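Local coordinates for putative branched-chain amino acid ABC transporter, periplasmic branched-chain amino acid-binding protein (Pseudomonas protegens Pf-5, PDB 4RU0) that probably binds branched-chain amino acids or related small solutes in the periplasm and delivers them to an ABC transporter, at residues L365-D368 with D369-K373; N150-V153 with M154-Y158. All blocks are in the same frame, centred on the assembly; numbering follows the deposited sequence.

Interaction 1: L365-D368 with D369-K373; sequences LNID and DARLK
L372 folds back over the end of the preceding strand and meets I367 five residues earlier. The CG2 methyl of I367 lies 3.6 Å from CD2 of L372, and the two side chains cross at about a right angle, so the isoleucine methyl meets the CG-CD2 branch of the leucine. I367 turns CG2 anti to its backbone N, while CG1 sits beside that N (chi1 -53°); this branching offers one methyl to the helix. The same CG2 is 4.2 Å from CG of R371, whose apolar stem forms another side of the contact. The backbone supplies the polar link: L372 N donates to D368 O at 2.9 Å, with an N-H...O angle of 153° and the donor tilted 33° from the carbonyl plane. CG of L372 also rests against that oxygen, at 3.2 Å. Were L372 cut back to an alanine, the I367 methyl would probably lose its apolar mate and a gap would open where the strand runs into the helix. This is a strand-to-helix junction: strand 366-367 passes directly into helix 369-375, with D368 at the N-cap position. D368 serves through its carbonyl, which accepts the opening i to i+4 bond, followed by K373 N to D369 O at 2.9 Å. Its carboxylate turns away and makes no capping bond, so any favourable effect of the helix dipole on it is probably only general electrostatics. Farther out, R371 leaves with CG anti to its N, bends at chi2, and its NH2 forms a salt bridge with E339 of helix 325-348. I367 packs on E339 too, and its backbone pairs with L384 in the neighbouring antiparallel strand, while L372 reaches Y377 and N383.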
loop_
_atom_site.group_PDB
_atom_site.type_symbol
_atom_site.label_atom_id
_atom_site.label_comp_id
_atom_site.label_asym_id
_atom_site.label_seq_id
_atom_site.Cartn_x
_atom_site.Cartn_y
_atom_site.Cartn_z
ATOM N N LEU A 365 3.419 15.029 -8.325
ATOM C CA LEU A 365 2.094 14.439 -8.420
ATOM C C LEU A 365 1.070 15.314 -7.715
ATOM O O LEU A 365 1.274 15.736 -6.579
ATOM C CB LEU A 365 2.074 13.037 -7.819
ATOM C CG LEU A 365 2.217 11.871 -8.791
ATOM C CD1 LEU A 365 2.059 10.552 -8.050
ATOM C CD2 LEU A 365 1.199 11.989 -9.906
ATOM N N ASN A 366 -0.023 15.598 -8.409
ATOM C CA ASN A 366 -1.126 16.349 -7.829
ATOM C C ASN A 366 -2.441 15.809 -8.362
ATOM O O ASN A 366 -3.003 16.330 -9.325
ATOM C CB ASN A 366 -0.994 17.843 -8.126
ATOM C CG ASN A 366 -1.923 18.694 -7.275
ATOM O OD1 ASN A 366 -3.054 18.301 -6.981
ATOM N ND2 ASN A 366 -1.448 19.869 -6.876
ATOM N N ILE A 367 -2.914 14.745 -7.726
ATOM C CA ILE A 367 -4.162 14.100 -8.105
ATOM C C ILE A 367 -5.343 14.716 -7.365
ATOM O O ILE A 367 -5.459 14.573 -6.147
ATOM C CB ILE A 367 -4.115 12.596 -7.812
ATOM C CG1 ILE A 367 -2.871 11.961 -8.446
ATOM C CG2 ILE A 367 -5.378 11.925 -8.299
ATOM C CD1 ILE A 367 -2.854 12.036 -9.945
ATOM N N ASP A 368 -6.206 15.402 -8.112
ATOM C CA ASP A 368 -7.422 16.021 -7.575
ATOM C C ASP A 368 -8.604 15.067 -7.599
ATOM O O ASP A 368 -8.527 13.979 -8.164
ATOM C CB ASP A 368 -7.795 17.275 -8.376
ATOM C CG ASP A 368 -6.922 18.462 -8.048
ATOM O OD1 ASP A 368 -6.447 18.550 -6.897
ATOM O OD2 ASP A 368 -6.717 19.310 -8.939
ATOM N N ASP A 369 -9.712 15.492 -7.004
ATOM C CA ASP A 369 -10.968 14.771 -7.159
ATOM C C ASP A 369 -11.459 14.885 -8.599
ATOM O O ASP A 369 -12.031 13.940 -9.149
ATOM C CB ASP A 369 -12.024 15.300 -6.194
ATOM C CG ASP A 369 -11.877 14.727 -4.805
ATOM O OD1 ASP A 369 -11.471 13.552 -4.690
ATOM O OD2 ASP A 369 -12.169 15.453 -3.832
ATOM N N ALA A 370 -11.230 16.048 -9.203
ATOM C CA ALA A 370 -11.557 16.257 -10.608
ATOM C C ALA A 370 -10.790 15.267 -11.471
ATOM O O ALA A 370 -11.350 14.635 -12.371
ATOM C CB ALA A 370 -11.239 17.684 -11.024
ATOM N N ARG A 371 -9.501 15.133 -11.175
ATOM C CA ARG A 371 -8.627 14.235 -11.909
ATOM C C ARG A 371 -9.029 12.775 -11.693
ATOM O O ARG A 371 -9.019 11.975 -12.627
ATOM C CB ARG A 371 -7.177 14.472 -11.488
ATOM C CG ARG A 371 -6.170 13.553 -12.135
ATOM C CD ARG A 371 -6.201 13.674 -13.643
ATOM N NE ARG A 371 -5.643 12.484 -14.274
ATOM C CZ ARG A 371 -5.555 12.308 -15.585
ATOM N NH1 ARG A 371 -5.985 13.249 -16.413
ATOM N NH2 ARG A 371 -5.036 11.188 -16.066
ATOM N N LEU A 372 -9.391 12.437 -10.457
ATOM C CA LEU A 372 -9.848 11.090 -10.130
ATOM C C LEU A 372 -11.119 10.740 -10.897
ATOM O O LEU A 372 -11.310 9.594 -11.312
ATOM C CB LEU A 372 -10.097 10.950 -8.622
ATOM C CG LEU A 372 -8.890 10.870 -7.682
ATOM C CD1 LEU A 372 -9.338 11.001 -6.233
ATOM C CD2 LEU A 372 -8.117 9.570 -7.886
ATOM N N LYS A 373 -11.985 11.732 -11.077
ATOM C CA LYS A 373 -13.224 11.542 -11.825
ATOM C C LYS A 373 -12.929 11.224 -13.290
ATOM O O LYS A 373 -13.598 10.386 -13.896
ATOM C CB LYS A 373 -14.114 12.775 -11.712
#

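Interaction 2: N150-V153 with M154-Y158; sequences NFPV and MLTFY
P152 and T156 lie side by side and point the same way, the threonine methyl CG2 lying 4.1 Å from both CB and CG of the proline ring and 3.8 Å from P152 O. That contact depends on the T156 rotamer: CG2 is anti to the carbonyl carbon (chi1 65°), which puts OG1 between the backbone N and the carbonyl carbon. There OG1, at the N-cap of helix 157-172, makes a weak hydrogen bond with S159 N, so threonine suits both tasks. V153 adds a looser apolar pair, its CG1 4.4 Å from CB of M154, a selenomethionine whose chain turns off toward V332 and V336.

The backbone makes two tight turns. P152 centres an inverse gamma turn, its ring favouring the required phi, and V153 N bonds weakly to F151 O. M154 centres a classic gamma turn, in which L155 N reaches V153 O at 3.0 Å, again weakly (142°); its positive phi of 77° presses CB to 2.8 Å from V153 O.

E392 accepts from T156 N and pairs with the M154 backbone. Since both turn bonds are weak, this buried link probably depends as much on outside partners and apolar packing as on the turns themselves.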
loop_
_atom_site.group_PDB
_atom_site.type_symbol
_atom_site.label_atom_id
_atom_site.label_comp_id
_atom_site.label_asym_id
_atom_site.label_seq_id
_atom_site.Cartn_x
_atom_site.Cartn_y
_atom_site.Cartn_z
ATOM N N ASN A 150 13.387 6.874 -3.280
ATOM C CA ASN A 150 12.556 5.905 -2.573
ATOM C C ASN A 150 11.195 6.519 -2.229
ATOM O O ASN A 150 11.129 7.538 -1.541
ATOM C CB ASN A 150 13.264 5.419 -1.307
ATOM C CG ASN A 150 12.693 4.119 -0.778
ATOM O OD1 ASN A 150 11.476 3.932 -0.728
ATOM N ND2 ASN A 150 13.575 3.206 -0.383
ATOM N N PHE A 151 10.117 5.901 -2.710
ATOM C CA PHE A 151 8.774 6.465 -2.561
ATOM C C PHE A 151 7.767 5.507 -1.913
ATOM O O PHE A 151 7.132 4.708 -2.605
ATOM C CB PHE A 151 8.228 6.902 -3.929
ATOM C CG PHE A 151 8.947 8.078 -4.534
ATOM C CD1 PHE A 151 8.409 9.355 -4.445
ATOM C CD2 PHE A 151 10.153 7.907 -5.203
ATOM C CE1 PHE A 151 9.062 10.442 -5.009
ATOM C CE2 PHE A 151 10.811 8.991 -5.765
ATOM C CZ PHE A 151 10.265 10.259 -5.671
ATOM N N PRO A 152 7.570 5.612 -0.611
ATOM C CA PRO A 152 6.542 4.808 0.042
ATOM C C PRO A 152 5.187 5.496 -0.115
ATOM O O PRO A 152 4.676 6.114 0.789
ATOM C CB PRO A 152 6.983 4.823 1.487
ATOM C CG PRO A 152 7.600 6.140 1.649
ATOM C CD PRO A 152 8.224 6.511 0.342
ATOM N N VAL A 153 4.639 5.390 -1.310
ATOM C CA VAL A 153 3.484 6.160 -1.734
ATOM C C VAL A 153 2.135 5.830 -1.111
ATOM O O VAL A 153 1.799 4.681 -0.883
ATOM C CB VAL A 153 3.325 6.156 -3.262
ATOM C CG1 VAL A 153 2.579 7.394 -3.698
ATOM C CG2 VAL A 153 4.673 6.138 -3.932
HETATM N N MSE A 154 1.372 6.891 -0.898
HETATM C CA MSE A 154 0.004 6.851 -0.428
HETATM C C MSE A 154 -0.202 6.596 1.039
HETATM O O MSE A 154 -0.885 7.390 1.692
HETATM C CB MSE A 154 -0.722 5.789 -1.222
HETATM C CG MSE A 154 -2.066 6.317 -1.662
HETATM SE SE MSE A 154 -2.751 5.072 -2.985
HETATM C CE MSE A 154 -2.219 6.151 -4.524
ATOM N N LEU A 155 0.303 5.497 1.562
ATOM C CA LEU A 155 0.155 5.247 2.968
ATOM C C LEU A 155 1.355 4.603 3.605
ATOM O O LEU A 155 1.693 3.501 3.281
ATOM C CB LEU A 155 -1.090 4.390 3.202
ATOM C CG LEU A 155 -1.584 4.321 4.637
ATOM C CD1 LEU A 155 -2.033 5.681 5.108
ATOM C CD2 LEU A 155 -2.694 3.319 4.769
ATOM N N THR A 156 1.952 5.269 4.566
ATOM C CA THR A 156 2.943 4.640 5.411
ATOM C C THR A 156 2.286 4.114 6.669
ATOM O O THR A 156 1.240 4.571 7.060
ATOM C CB THR A 156 4.066 5.590 5.811
ATOM O OG1 THR A 156 3.550 6.629 6.634
ATOM C CG2 THR A 156 4.713 6.184 4.591
ATOM N N PHE A 157 2.923 3.154 7.303
ATOM C CA PHE A 157 2.420 2.608 8.556
ATOM C C PHE A 157 2.287 3.668 9.648
ATOM O O PHE A 157 1.447 3.540 10.542
ATOM C CB PHE A 157 3.322 1.470 9.026
ATOM C CG PHE A 157 3.333 0.291 8.096
ATOM C CD1 PHE A 157 2.141 -0.265 7.647
ATOM C CD2 PHE A 157 4.533 -0.246 7.646
ATOM C CE1 PHE A 157 2.146 -1.352 6.778
ATOM C CE2 PHE A 157 4.547 -1.330 6.774
ATOM C CZ PHE A 157 3.350 -1.884 6.342
ATOM N N TYR A 158 3.092 4.725 9.576
ATOM C CA TYR A 158 2.946 5.822 10.532
ATOM C C TYR A 158 1.608 6.518 10.323
ATOM O O TYR A 158 0.850 6.715 11.272
ATOM C CB TYR A 158 4.092 6.830 10.413
ATOM C CG TYR A 158 5.336 6.441 11.179
ATOM C CD1 TYR A 158 5.644 5.108 11.415
ATOM C CD2 TYR A 158 6.207 7.408 11.669
ATOM C CE1 TYR A 158 6.787 4.749 12.111
ATOM C CE2 TYR A 158 7.352 7.058 12.368
ATOM C CZ TYR A 158 7.635 5.725 12.589
ATOM O OH TYR A 158 8.768 5.357 13.282
#

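In the fold
Interaction 2 comes first along the chain, and interaction 1 opens about 200 residues later. Their centres are 19 Å apart, yet their nearest atoms come within about 5 Å without touching. Helix 325-348 is common ground, since M154, I367 and R371 all meet it. The 150-158 segment leads from the small parallel sheet of 131-132 and 150-151 into helix 157-172, consistent with a crossing between the two lobes of a type I periplasmic binding protein. There F157 makes a cation-pi contact with R241, at the end of strand 237-241 of the large sheet, and packs edge-to-face with Y192 of the polyether pocket. Interaction 2 is thus buried, about 7 Å from the chain centre; interaction 1 is a partly buried junction nearer the periphery.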